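Local coordinates for protein alkaline phosphatase (Antarctic bacterium, PDB 2W5V) that probably hydrolyses phosphate monoesters as a zinc- and magnesium-dependent alkaline phosphatase working through a phosphoserine intermediate, at residues Ile38-Asp43 against Ile251-Ser256; Val128-Ile133 against Asn229-Ala234; Pro61-Phe66 against Asn275-Ala280; Ala45-Ile50 against Leu341-Ala346. The protein carries 1 engineered substitution. All blocks are in the same frame, centred on the assembly; numbering follows the deposited sequence.

Contact 1 of 4, residues Ile38-Asp43 against Ile251-Ser256; sequences ILLISD and IMSEGS. With MG (magnesium ion), chain I; ZN (zinc ion), chain H.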
loop_
_atom_site.group_PDB
_atom_site.type_symbol
_atom_site.label_atom_id
_atom_site.label_comp_id
_atom_site.label_asym_id
_atom_site.label_seq_id
_atom_site.Cartn_x
_atom_site.Cartn_y
_atom_site.Cartn_z
ATOM N N ILE B 38 16.798 -12.982 4.241
ATOM C CA ILE B 38 17.273 -11.608 4.268
ATOM C C ILE B 38 16.074 -10.703 4.522
ATOM O O ILE B 38 15.112 -10.713 3.761
ATOM C CB ILE B 38 17.935 -11.216 2.943
ATOM C CG1 ILE B 38 19.129 -12.138 2.647
ATOM C CG2 ILE B 38 18.358 -9.754 2.986
ATOM C CD1 ILE B 38 19.633 -12.047 1.214
ATOM N N LEU B 39 16.119 -9.949 5.614
ATOM C CA LEU B 39 15.038 -9.038 5.958
ATOM C C LEU B 39 15.507 -7.592 5.787
ATOM O O LEU B 39 16.399 -7.136 6.496
ATOM C CB LEU B 39 14.593 -9.288 7.398
ATOM C CG LEU B 39 13.598 -8.272 7.940
ATOM C CD1 LEU B 39 12.318 -8.272 7.100
ATOM C CD2 LEU B 39 13.301 -8.575 9.394
ATOM N N LEU B 40 14.935 -6.884 4.821
ATOM C CA LEU B 40 15.345 -5.505 4.562
ATOM C C LEU B 40 14.260 -4.579 5.072
ATOM O O LEU B 40 13.082 -4.746 4.755
ATOM C CB LEU B 40 15.569 -5.274 3.066
ATOM C CG LEU B 40 16.535 -6.251 2.397
ATOM C CD1 LEU B 40 16.490 -6.125 0.902
ATOM C CD2 LEU B 40 17.931 -6.010 2.901
ATOM N N ILE B 41 14.663 -3.615 5.879
ATOM C CA ILE B 41 13.728 -2.716 6.520
ATOM C C ILE B 41 14.029 -1.293 6.080
ATOM O O ILE B 41 15.135 -0.787 6.281
ATOM C CB ILE B 41 13.846 -2.795 8.051
ATOM C CG1 ILE B 41 13.513 -4.205 8.545
ATOM C CG2 ILE B 41 12.951 -1.758 8.716
ATOM C CD1 ILE B 41 13.698 -4.380 10.051
ATOM N N SER B 42 13.039 -0.659 5.471
ATOM C CA SER B 42 13.133 0.749 5.119
ATOM C C SER B 42 12.431 1.524 6.222
ATOM O O SER B 42 11.198 1.523 6.308
ATOM C CB SER B 42 12.436 1.004 3.782
ATOM O OG SER B 42 11.179 0.341 3.734
ATOM N N ASP B 43 13.209 2.180 7.071
ATOM C CA ASP B 43 12.628 2.877 8.207
ATOM C C ASP B 43 11.834 4.098 7.747
ATOM O O ASP B 43 12.374 4.987 7.096
ATOM C CB ASP B 43 13.708 3.285 9.216
ATOM C CG ASP B 43 13.125 3.574 10.584
ATOM O OD1 ASP B 43 12.132 4.323 10.641
ATOM O OD2 ASP B 43 13.626 3.034 11.594
ATOM N N ILE B 251 20.045 -12.268 7.741
ATOM C CA ILE B 251 20.556 -10.892 7.706
ATOM C C ILE B 251 19.398 -9.913 7.798
ATOM O O ILE B 251 18.360 -10.119 7.165
ATOM C CB ILE B 251 21.315 -10.611 6.378
ATOM C CG1 ILE B 251 22.590 -11.442 6.299
ATOM C CG2 ILE B 251 21.641 -9.131 6.222
ATOM C CD1 ILE B 251 23.165 -11.534 4.883
ATOM N N MET B 252 19.562 -8.865 8.600
ATOM C CA MET B 252 18.670 -7.709 8.563
ATOM C C MET B 252 19.515 -6.520 8.113
ATOM O O MET B 252 20.518 -6.203 8.747
ATOM C CB MET B 252 18.064 -7.418 9.942
ATOM C CG MET B 252 16.946 -6.362 9.923
ATOM S SD MET B 252 17.499 -4.644 9.716
ATOM C CE MET B 252 18.356 -4.397 11.283
ATOM N N SER B 253 19.126 -5.899 7.002
ATOM C CA SER B 253 19.755 -4.667 6.521
ATOM C C SER B 253 18.736 -3.528 6.521
ATOM O O SER B 253 17.610 -3.690 6.044
ATOM C CB SER B 253 20.296 -4.842 5.100
ATOM O OG SER B 253 21.266 -5.871 5.058
ATOM N N GLU B 254 19.137 -2.370 7.031
ATOM C CA GLU B 254 18.197 -1.272 7.178
ATOM C C GLU B 254 18.594 -0.053 6.364
ATOM O O GLU B 254 19.729 0.415 6.453
ATOM C CB GLU B 254 18.069 -0.863 8.645
ATOM C CG GLU B 254 17.052 0.245 8.842
ATOM C CD GLU B 254 17.205 0.974 10.153
ATOM O OE1 GLU B 254 18.288 0.902 10.766
ATOM O OE2 GLU B 254 16.234 1.637 10.559
ATOM N N GLY B 255 17.653 0.452 5.566
ATOM C CA GLY B 255 17.770 1.787 5.005
ATOM C C GLY B 255 17.286 2.752 6.075
ATOM O O GLY B 255 16.118 3.146 6.101
ATOM N N SER B 256 18.197 3.129 6.966
ATOM C CA SER B 256 17.844 3.795 8.218
ATOM C C SER B 256 17.360 5.237 8.060
ATOM O O SER B 256 16.551 5.722 8.866
ATOM C CB SER B 256 19.056 3.792 9.160
ATOM O OG SER B 256 19.628 2.496 9.270
HETATM MG MG MG I . 15.622 2.817 12.184
HETATM ZN ZN ZN H . 11.170 3.921 12.355
HETATM O O HOH W 1 17.733 2.467 12.998
HETATM O O HOH W 2 16.073 4.756 11.255
HETATM O O HOH W 3 15.262 3.950 14.160
#
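Strands Ile-38 to Ser-42 and Ile-251 to Gly-255 run side by side as parallel neighbours in the central sheet of the alkaline phosphatase fold, with 18° between their directions and 4.7 Å between their axes. The backbone evidence is five alternating hydrogen bonds. Leu-39 N to Ile-251 O is the shortest and nearly straight, at 2.7 Å and 176°. Ser-253 N to Leu-39 O, Ile-41 N to Ser-253 O and Gly-255 N to Ile-41 O continue the pattern, and Asp-43 N closes it on Gly-255 O, which it meets from above the carbonyl plane.

Side chains meet on both faces. On one, the contact is apolar: the methyl CD1 of Ile-41 rests 3.8 Å from Met-252 CG, the two side chains crossing at about a right angle; Phe-141 packs against both. On the other, Leu-40 CD2 presses to 3.4 Å from Ser-253 CB, tighter than usual for two carbons, while Ser-253 OG bonds to Thr-235.

The metals lie beyond the C-terminal ends of the two strands. Asp-43 OD2 and Glu-254 OE2 each bind magnesium at 2.1 Å, and three waters and Thr-137 complete its shell. The other Asp-43 oxygen, OD1, binds zinc, so one carboxylate joins the two metals. Glu-254 reaches the site with CG anti to its backbone N (chi1 -178°); its second oxygen, OE1, is met from above the carboxylate plane by Ser-256 OG at 2.6 Å.

Contact 2 of 4, residues Val128-Ile133 against Asn229-Ala234; sequences VATSSI and NFLSAA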
loop_
_atom_site.group_PDB
_atom_site.type_symbol
_atom_site.label_atom_id
_atom_site.label_comp_id
_atom_site.label_asym_id
_atom_site.label_seq_id
_atom_site.Cartn_x
_atom_site.Cartn_y
_atom_site.Cartn_z
ATOM N N VAL B 128 23.046 -4.934 9.289
ATOM C CA VAL B 128 23.615 -3.785 8.589
ATOM C C VAL B 128 22.669 -2.597 8.723
ATOM O O VAL B 128 21.445 -2.780 8.702
ATOM C CB VAL B 128 23.847 -4.109 7.092
ATOM C CG1 VAL B 128 24.239 -2.860 6.321
ATOM C CG2 VAL B 128 24.906 -5.192 6.946
ATOM N N ALA B 129 23.220 -1.389 8.870
ATOM C CA ALA B 129 22.401 -0.188 9.041
ATOM C C ALA B 129 23.136 1.074 8.592
ATOM O O ALA B 129 24.358 1.121 8.651
ATOM C CB ALA B 129 21.987 -0.047 10.491
ATOM N N THR B 130 22.394 2.101 8.170
ATOM C CA THR B 130 23.013 3.378 7.801
ATOM C C THR B 130 22.976 4.376 8.955
ATOM O O THR B 130 23.566 5.452 8.880
ATOM C CB THR B 130 22.393 4.012 6.536
ATOM O OG1 THR B 130 20.994 4.240 6.748
ATOM C CG2 THR B 130 22.578 3.101 5.337
ATOM N N SER B 131 22.274 4.014 10.021
ATOM C CA SER B 131 22.338 4.774 11.262
ATOM C C SER B 131 23.494 4.235 12.096
ATOM O O SER B 131 24.286 3.413 11.630
ATOM C CB SER B 131 21.037 4.601 12.054
ATOM O OG SER B 131 20.781 3.222 12.306
ATOM N N SER B 132 23.590 4.692 13.336
ATOM C CA SER B 132 24.465 4.024 14.285
ATOM C C SER B 132 23.999 2.579 14.412
ATOM O O SER B 132 22.802 2.285 14.299
ATOM C CB SER B 132 24.408 4.720 15.646
ATOM O OG SER B 132 24.958 3.898 16.661
ATOM N N ILE B 133 24.925 1.665 14.674
ATOM C CA ILE B 133 24.524 0.278 14.869
ATOM C C ILE B 133 23.721 0.114 16.167
ATOM O O ILE B 133 23.109 -0.932 16.407
ATOM C CB ILE B 133 25.735 -0.680 14.837
ATOM C CG1 ILE B 133 25.273 -2.102 14.502
ATOM C CG2 ILE B 133 26.517 -0.625 16.139
ATOM C CD1 ILE B 133 24.835 -2.268 13.038
ATOM N N ASN B 229 27.491 3.453 -2.288
ATOM C CA ASN B 229 26.817 2.154 -2.252
ATOM C C ASN B 229 27.073 1.328 -0.991
ATOM O O ASN B 229 27.063 0.096 -1.036
ATOM C CB ASN B 229 27.184 1.326 -3.485
ATOM C CG ASN B 229 28.554 0.691 -3.369
ATOM O OD1 ASN B 229 28.804 -0.378 -3.925
ATOM N ND2 ASN B 229 29.449 1.341 -2.633
ATOM N N PHE B 230 27.286 2.005 0.129
ATOM C CA PHE B 230 27.508 1.307 1.393
ATOM C C PHE B 230 26.471 0.217 1.688
ATOM O O PHE B 230 26.823 -0.922 1.989
ATOM C CB PHE B 230 27.527 2.284 2.560
ATOM C CG PHE B 230 27.461 1.603 3.897
ATOM C CD1 PHE B 230 28.560 0.911 4.385
ATOM C CD2 PHE B 230 26.302 1.636 4.654
ATOM C CE1 PHE B 230 28.511 0.277 5.621
ATOM C CE2 PHE B 230 26.239 0.999 5.889
ATOM C CZ PHE B 230 27.348 0.319 6.372
ATOM N N LEU B 231 25.189 0.563 1.621
ATOM C CA LEU B 231 24.168 -0.388 2.043
ATOM C C LEU B 231 24.209 -1.657 1.186
ATOM O O LEU B 231 24.227 -2.766 1.715
ATOM C CB LEU B 231 22.772 0.252 2.044
ATOM C CG LEU B 231 21.612 -0.614 2.533
ATOM C CD1 LEU B 231 21.841 -1.077 3.963
ATOM C CD2 LEU B 231 20.309 0.155 2.420
ATOM N N SER B 232 24.241 -1.502 -0.134
ATOM C CA SER B 232 24.355 -2.669 -1.004
ATOM C C SER B 232 25.649 -3.443 -0.761
ATOM O O SER B 232 25.625 -4.659 -0.583
ATOM C CB SER B 232 24.256 -2.272 -2.477
ATOM O OG SER B 232 22.953 -1.808 -2.773
ATOM N N ALA B 233 26.775 -2.735 -0.760
ATOM C CA ALA B 233 28.078 -3.377 -0.618
ATOM C C ALA B 233 28.190 -4.144 0.698
ATOM O O ALA B 233 28.743 -5.243 0.738
ATOM C CB ALA B 233 29.207 -2.349 -0.736
ATOM N N ALA B 234 27.670 -3.556 1.774
ATOM C CA ALA B 234 27.752 -4.178 3.091
ATOM C C ALA B 234 26.820 -5.382 3.186
ATOM O O ALA B 234 27.145 -6.377 3.830
ATOM C CB ALA B 234 27.441 -3.170 4.182
#
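Val-128 turns CG1 anti to its backbone N (chi1 171°), which carries this methyl to the helix 230-242, where it lies 3.8 Å from Leu-231 CD1 and 3.9 Å from Ala-234 CB. Leu-231 has the matching geometry: its CG is likewise trans to the backbone N (chi1 -177°), and the CD1 branch does the touching, the two side chains crossing obliquely.

Phe-230 supplies the flat group. Its ring points an edge at the backbone of Ala-129, with CE2 3.3 Å from Ala-129 O, close to the ring plane. Thr-130 CG2 comes to the same ring near its plane, 4.1 Å from Phe-230 CD2, whereas Val-128 CG1 approaches obliquely at 4.4 Å from CE2. One ring face is taken by Ala-234 CB from the next turn of the helix, 3.9 Å above the plane and displaced toward the rim. The contact thus consists of van der Waals packing plus a carbonyl oxygen at an aromatic edge.

Beyond Ala-129 the chain turns a corner at Thr-130 and Ser-131, and Ser-256 OG bonds to Thr-130 N there. Strand 124-129 is flanked in the sheet by 165-169 and 249-255, and helix 230-242 lies across one face of this region. Leu-231 also packs on Asp-276 and Ala-280 of helix 267-291, while Leu-199 from a loop touches Phe-230 and Ala-234.

Contact 3 of 4, residues Pro61-Phe66 against Asn275-Ala280; sequences PNYTQF and NDFDDA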
loop_
_atom_site.group_PDB
_atom_site.type_symbol
_atom_site.label_atom_id
_atom_site.label_comp_id
_atom_site.label_asym_id
_atom_site.label_seq_id
_atom_site.Cartn_x
_atom_site.Cartn_y
_atom_site.Cartn_z
ATOM N N PRO B 61 12.299 0.361 -10.630
ATOM C CA PRO B 61 12.626 -0.015 -9.250
ATOM C C PRO B 61 12.672 -1.524 -9.075
ATOM O O PRO B 61 11.907 -2.248 -9.707
ATOM C CB PRO B 61 11.449 0.542 -8.444
ATOM C CG PRO B 61 10.807 1.552 -9.313
ATOM C CD PRO B 61 11.035 1.110 -10.714
ATOM N N ASN B 62 13.550 -1.993 -8.196
ATOM C CA ASN B 62 13.625 -3.416 -7.900
ATOM C C ASN B 62 12.361 -3.906 -7.194
ATOM O O ASN B 62 12.044 -5.095 -7.218
ATOM C CB ASN B 62 14.899 -3.721 -7.110
ATOM C CG ASN B 62 16.141 -3.571 -7.964
ATOM O OD1 ASN B 62 16.289 -4.264 -8.970
ATOM N ND2 ASN B 62 17.032 -2.659 -7.583
ATOM N N TYR B 63 11.618 -2.982 -6.595
ATOM C CA TYR B 63 10.293 -3.327 -6.086
ATOM C C TYR B 63 9.466 -4.131 -7.102
ATOM O O TYR B 63 8.700 -5.012 -6.717
ATOM C CB TYR B 63 9.510 -2.072 -5.674
ATOM C CG TYR B 63 9.915 -1.485 -4.343
ATOM C CD1 TYR B 63 10.656 -0.313 -4.277
ATOM C CD2 TYR B 63 9.563 -2.106 -3.154
ATOM C CE1 TYR B 63 11.041 0.226 -3.051
ATOM C CE2 TYR B 63 9.940 -1.579 -1.921
ATOM C CZ TYR B 63 10.677 -0.411 -1.875
ATOM O OH TYR B 63 11.047 0.124 -0.653
ATOM N N THR B 64 9.600 -3.824 -8.393
ATOM C CA THR B 64 8.737 -4.451 -9.397
ATOM C C THR B 64 8.996 -5.950 -9.586
ATOM O O THR B 64 8.218 -6.639 -10.240
ATOM C CB THR B 64 8.826 -3.764 -10.773
ATOM O OG1 THR B 64 10.168 -3.861 -11.262
ATOM C CG2 THR B 64 8.416 -2.305 -10.670
ATOM N N GLN B 65 10.094 -6.445 -9.032
ATOM C CA GLN B 65 10.384 -7.876 -9.091
ATOM C C GLN B 65 9.461 -8.701 -8.193
ATOM O O GLN B 65 9.363 -9.914 -8.360
ATOM C CB GLN B 65 11.841 -8.152 -8.712
ATOM C CG GLN B 65 12.862 -7.549 -9.651
ATOM C CD GLN B 65 14.280 -7.981 -9.331
ATOM O OE1 GLN B 65 14.579 -9.175 -9.263
ATOM N NE2 GLN B 65 15.165 -7.010 -9.137
ATOM N N PHE B 66 8.796 -8.059 -7.234
ATOM C CA PHE B 66 7.988 -8.800 -6.264
ATOM C C PHE B 66 6.586 -9.118 -6.764
ATOM O O PHE B 66 5.943 -8.290 -7.400
ATOM C CB PHE B 66 7.871 -8.036 -4.937
ATOM C CG PHE B 66 9.143 -7.989 -4.141
ATOM C CD1 PHE B 66 9.945 -6.854 -4.154
ATOM C CD2 PHE B 66 9.531 -9.071 -3.363
ATOM C CE1 PHE B 66 11.112 -6.811 -3.415
ATOM C CE2 PHE B 66 10.699 -9.028 -2.617
ATOM C CZ PHE B 66 11.485 -7.902 -2.645
ATOM N N ASN B 275 15.898 5.557 -2.739
ATOM C CA ASN B 275 16.518 5.086 -3.973
ATOM C C ASN B 275 17.700 4.155 -3.679
ATOM O O ASN B 275 17.880 3.136 -4.349
ATOM C CB ASN B 275 16.963 6.257 -4.856
ATOM C CG ASN B 275 15.818 6.835 -5.683
ATOM O OD1 ASN B 275 14.706 6.302 -5.689
ATOM N ND2 ASN B 275 16.090 7.926 -6.390
ATOM N N ASP B 276 18.504 4.520 -2.680
ATOM C CA ASP B 276 19.623 3.686 -2.236
ATOM C C ASP B 276 19.116 2.351 -1.678
ATOM O O ASP B 276 19.669 1.287 -1.974
ATOM C CB ASP B 276 20.450 4.425 -1.174
ATOM C CG ASP B 276 21.577 3.577 -0.616
ATOM O OD1 ASP B 276 22.453 3.161 -1.403
ATOM O OD2 ASP B 276 21.584 3.325 0.612
ATOM N N PHE B 277 18.058 2.414 -0.874
ATOM C CA PHE B 277 17.434 1.214 -0.318
ATOM C C PHE B 277 16.972 0.264 -1.429
ATOM O O PHE B 277 17.194 -0.945 -1.356
ATOM C CB PHE B 277 16.254 1.592 0.585
ATOM C CG PHE B 277 15.576 0.410 1.223
ATOM C CD1 PHE B 277 16.160 -0.242 2.311
ATOM C CD2 PHE B 277 14.354 -0.048 0.745
ATOM C CE1 PHE B 277 15.536 -1.342 2.905
ATOM C CE2 PHE B 277 13.715 -1.143 1.330
ATOM C CZ PHE B 277 14.313 -1.795 2.418
ATOM N N ASP B 278 16.354 0.814 -2.472
ATOM C CA ASP B 278 15.938 -0.008 -3.602
ATOM C C ASP B 278 17.127 -0.686 -4.282
ATOM O O ASP B 278 17.011 -1.808 -4.773
ATOM C CB ASP B 278 15.137 0.801 -4.633
ATOM C CG ASP B 278 14.601 -0.076 -5.755
ATOM O OD1 ASP B 278 13.635 -0.834 -5.516
ATOM O OD2 ASP B 278 15.160 -0.028 -6.871
ATOM N N ASP B 279 18.272 -0.013 -4.316
ATOM C CA ASP B 279 19.497 -0.654 -4.800
ATOM C C ASP B 279 19.845 -1.890 -3.964
ATOM O O ASP B 279 20.192 -2.944 -4.508
ATOM C CB ASP B 279 20.667 0.333 -4.798
ATOM C CG ASP B 279 20.647 1.270 -6.007
ATOM O OD1 ASP B 279 19.838 1.043 -6.937
ATOM O OD2 ASP B 279 21.442 2.235 -6.028
ATOM N N ALA B 280 19.760 -1.752 -2.644
ATOM C CA ALA B 280 20.013 -2.870 -1.739
ATOM C C ALA B 280 19.040 -4.012 -1.994
ATOM O O ALA B 280 19.413 -5.180 -1.932
ATOM C CB ALA B 280 19.922 -2.419 -0.291
HETATM O O HOH W 4 19.331 -1.594 -8.776
#
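Asp-278 holds two successive backbone amides with its carboxylate: Asn-62 N donates to OD2 at 2.9 Å in an almost straight bond (173°), and Tyr-63 N donates to OD1 at 3.1 Å. Its CG lies trans to the backbone N (chi1 -175°), which sends the carboxylate out to the start of the 3-10 segment 62-65. Each oxygen uses its syn lone pair. A third bond runs from Asn-62 ND2 to the backbone oxygen Asp-278 O, 2.9 Å away, and arrives from above the carbonyl plane. The amide and carboxylate planes of Asn-62 and Asp-278 are only 19° apart.

Further polar partners surround these groups. Lys-57 forms salt bridges with Asp-278 OD2 and Asp-279 OD1, and a water joins Asn-62 ND2, 2.8 Å from it, to Asp-279.

Tyr-63 CD1 passes 3.3 Å from Asp-278 OD1, and the phenol oxygen Tyr-63 OH meets the ring edge of Phe-277 3.6 Å from CE2, the two side chains crossing at about a right angle. Tyr-63 also packs on Ile-357 of the second subunit.

Side-chain-to-backbone bonds thus tie helix 267-291, far away in the sequence, to the 3-10 turn before strand 68-73 in this alpha/beta fold.

Contact 4 of 4, residues Ala45-Ile50 against Leu341-Ala346; sequences AGLSQI and LIPVFA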
loop_
_atom_site.group_PDB
_atom_site.type_symbol
_atom_site.label_atom_id
_atom_site.label_comp_id
_atom_site.label_asym_id
_atom_site.label_seq_id
_atom_site.Cartn_x
_atom_site.Cartn_y
_atom_site.Cartn_z
ATOM N N ALA B 45 9.252 4.233 5.638
ATOM C CA ALA B 45 8.752 4.221 4.258
ATOM C C ALA B 45 7.325 3.676 4.125
ATOM O O ALA B 45 7.101 2.468 4.200
ATOM C CB ALA B 45 9.704 3.438 3.347
ATOM N N GLY B 46 6.360 4.565 3.921
ATOM C CA GLY B 46 5.017 4.119 3.583
ATOM C C GLY B 46 4.923 3.830 2.090
ATOM O O GLY B 46 5.905 3.920 1.373
ATOM N N LEU B 47 3.740 3.486 1.607
ATOM C CA LEU B 47 3.591 3.190 0.187
ATOM C C LEU B 47 3.870 4.431 -0.663
ATOM O O LEU B 47 4.364 4.316 -1.785
ATOM C CB LEU B 47 2.203 2.622 -0.102
ATOM C CG LEU B 47 1.880 2.269 -1.557
ATOM C CD1 LEU B 47 2.943 1.365 -2.179
ATOM C CD2 LEU B 47 0.507 1.613 -1.607
ATOM N N SER B 48 3.583 5.617 -0.130
ATOM C CA SER B 48 3.891 6.850 -0.869
ATOM C C SER B 48 5.402 7.020 -1.065
ATOM O O SER B 48 5.862 7.387 -2.149
ATOM C CB SER B 48 3.306 8.071 -0.164
ATOM O OG SER B 48 1.888 8.109 -0.276
ATOM N N GLN B 49 6.174 6.732 -0.024
ATOM C CA GLN B 49 7.630 6.802 -0.121
ATOM C C GLN B 49 8.144 5.796 -1.140
ATOM O O GLN B 49 8.984 6.120 -1.979
ATOM C CB GLN B 49 8.287 6.517 1.231
ATOM C CG GLN B 49 8.268 7.675 2.218
ATOM C CD GLN B 49 6.976 7.755 3.001
ATOM O OE1 GLN B 49 5.994 7.090 2.673
ATOM N NE2 GLN B 49 6.969 8.574 4.044
ATOM N N ILE B 50 7.641 4.569 -1.053
ATOM C CA ILE B 50 8.001 3.525 -2.002
ATOM C C ILE B 50 7.681 3.976 -3.421
ATOM O O ILE B 50 8.470 3.771 -4.347
ATOM C CB ILE B 50 7.235 2.208 -1.700
ATOM C CG1 ILE B 50 7.714 1.588 -0.374
ATOM C CG2 ILE B 50 7.375 1.222 -2.851
ATOM C CD1 ILE B 50 6.741 0.541 0.176
ATOM N N LEU B 341 -1.220 1.354 7.394
ATOM C CA LEU B 341 -0.722 0.015 7.133
ATOM C C LEU B 341 0.470 0.130 6.183
ATOM O O LEU B 341 0.576 1.083 5.403
ATOM C CB LEU B 341 -1.802 -0.863 6.490
ATOM C CG LEU B 341 -3.091 -1.149 7.266
ATOM C CD1 LEU B 341 -4.014 -2.073 6.454
ATOM C CD2 LEU B 341 -2.791 -1.769 8.585
ATOM N N ILE B 342 1.359 -0.852 6.252
ATOM C CA ILE B 342 2.627 -0.827 5.527
ATOM C C ILE B 342 2.761 -2.061 4.632
ATOM O O ILE B 342 2.512 -3.173 5.071
ATOM C CB ILE B 342 3.793 -0.814 6.551
ATOM C CG1 ILE B 342 3.820 0.523 7.316
ATOM C CG2 ILE B 342 5.129 -1.163 5.889
ATOM C CD1 ILE B 342 4.127 1.737 6.441
ATOM N N PRO B 343 3.180 -1.866 3.375
ATOM C CA PRO B 343 3.384 -2.989 2.450
ATOM C C PRO B 343 4.521 -3.905 2.879
ATOM O O PRO B 343 5.550 -3.446 3.389
ATOM C CB PRO B 343 3.760 -2.308 1.122
ATOM C CG PRO B 343 3.433 -0.868 1.290
ATOM C CD PRO B 343 3.478 -0.563 2.759
ATOM N N VAL B 344 4.315 -5.201 2.681
ATOM C CA VAL B 344 5.344 -6.207 2.860
ATOM C C VAL B 344 5.542 -6.873 1.512
ATOM O O VAL B 344 4.564 -7.232 0.845
ATOM C CB VAL B 344 4.871 -7.299 3.829
ATOM C CG1 VAL B 344 5.896 -8.443 3.902
ATOM C CG2 VAL B 344 4.577 -6.698 5.202
ATOM N N PHE B 345 6.800 -7.037 1.109
ATOM C CA PHE B 345 7.137 -7.712 -0.138
ATOM C C PHE B 345 7.975 -8.943 0.187
ATOM O O PHE B 345 8.875 -8.880 1.028
ATOM C CB PHE B 345 7.942 -6.789 -1.060
ATOM C CG PHE B 345 7.270 -5.473 -1.362
ATOM C CD1 PHE B 345 6.462 -5.328 -2.487
ATOM C CD2 PHE B 345 7.462 -4.377 -0.539
ATOM C CE1 PHE B 345 5.839 -4.117 -2.773
ATOM C CE2 PHE B 345 6.853 -3.155 -0.821
ATOM C CZ PHE B 345 6.037 -3.025 -1.951
ATOM N N ALA B 346 7.696 -10.062 -0.475
ATOM C CA ALA B 346 8.487 -11.271 -0.239
ATOM C C ALA B 346 8.774 -12.042 -1.523
ATOM O O ALA B 346 7.897 -12.227 -2.358
ATOM C CB ALA B 346 7.800 -12.176 0.785
HETATM O O HOH W 5 1.738 2.829 3.526
#
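The end methyl of Ile-50, CD1, meets the outer ring carbon of Pro-343, CG, at 3.8 Å. The same methyl sits in the ring plane of Phe-345, at its edge, 3.8 Å from CE2. Leu-47 CB reaches the same proline carbon, 4.0 Å from Pro-343 CG. Ile-342 meets the turn just before the helix, its CD1 3.8 Å from both Ala-45 O and Gly-46 CA.

Torsions account for these reaches. In Ile-50, CG1 lies opposite the carbonyl carbon (chi1 -68°) and the chain extends on from there (chi2 163°), which carries CD1 out to the strand. In Ile-342 the second torsion instead folds the chain (chi2 -65°), turning CD1 to Gly-46.

A water bridges the two backbones, 2.8 Å from both Leu-47 N and Leu-341 O; around this, Ser-300 OG bonds to Ala-45 O, and Tyr-63 and Phe-66 pack against the Phe-345 ring. Leu-71 of the second subunit touches Leu-47 and Phe-345.

Gly-46 stands at the N-cap position of helix 47-52, which follows the metal-binding end of strand 36-42. The contact is helix-on-sheet packing of an alpha/beta fold, made against antiparallel strand 342-347 close to the dimer interface.

From the N terminus, strand 36-42 enters contact 1, which pairs it with strand 249-255 and closes a loop of 207 residues. Helix 47-52 follows at once and opens contact 4, whose partner strand 342-347 comes late in the chain; contacts 1 and 4 therefore cross. Contact 3 starts in the loop before strand 68-73 and ends on helix 267-291, crossing contact 1 but lying wholly within the span of contact 4. Contact 2, from strand 124-129 to helix 230-242, falls within all three. Contacts 1, 2 and 4 reach the same sheet, while Phe-277 of contact 3 packs on strand 36-42. Contacts 3 and 4 both touch the second subunit.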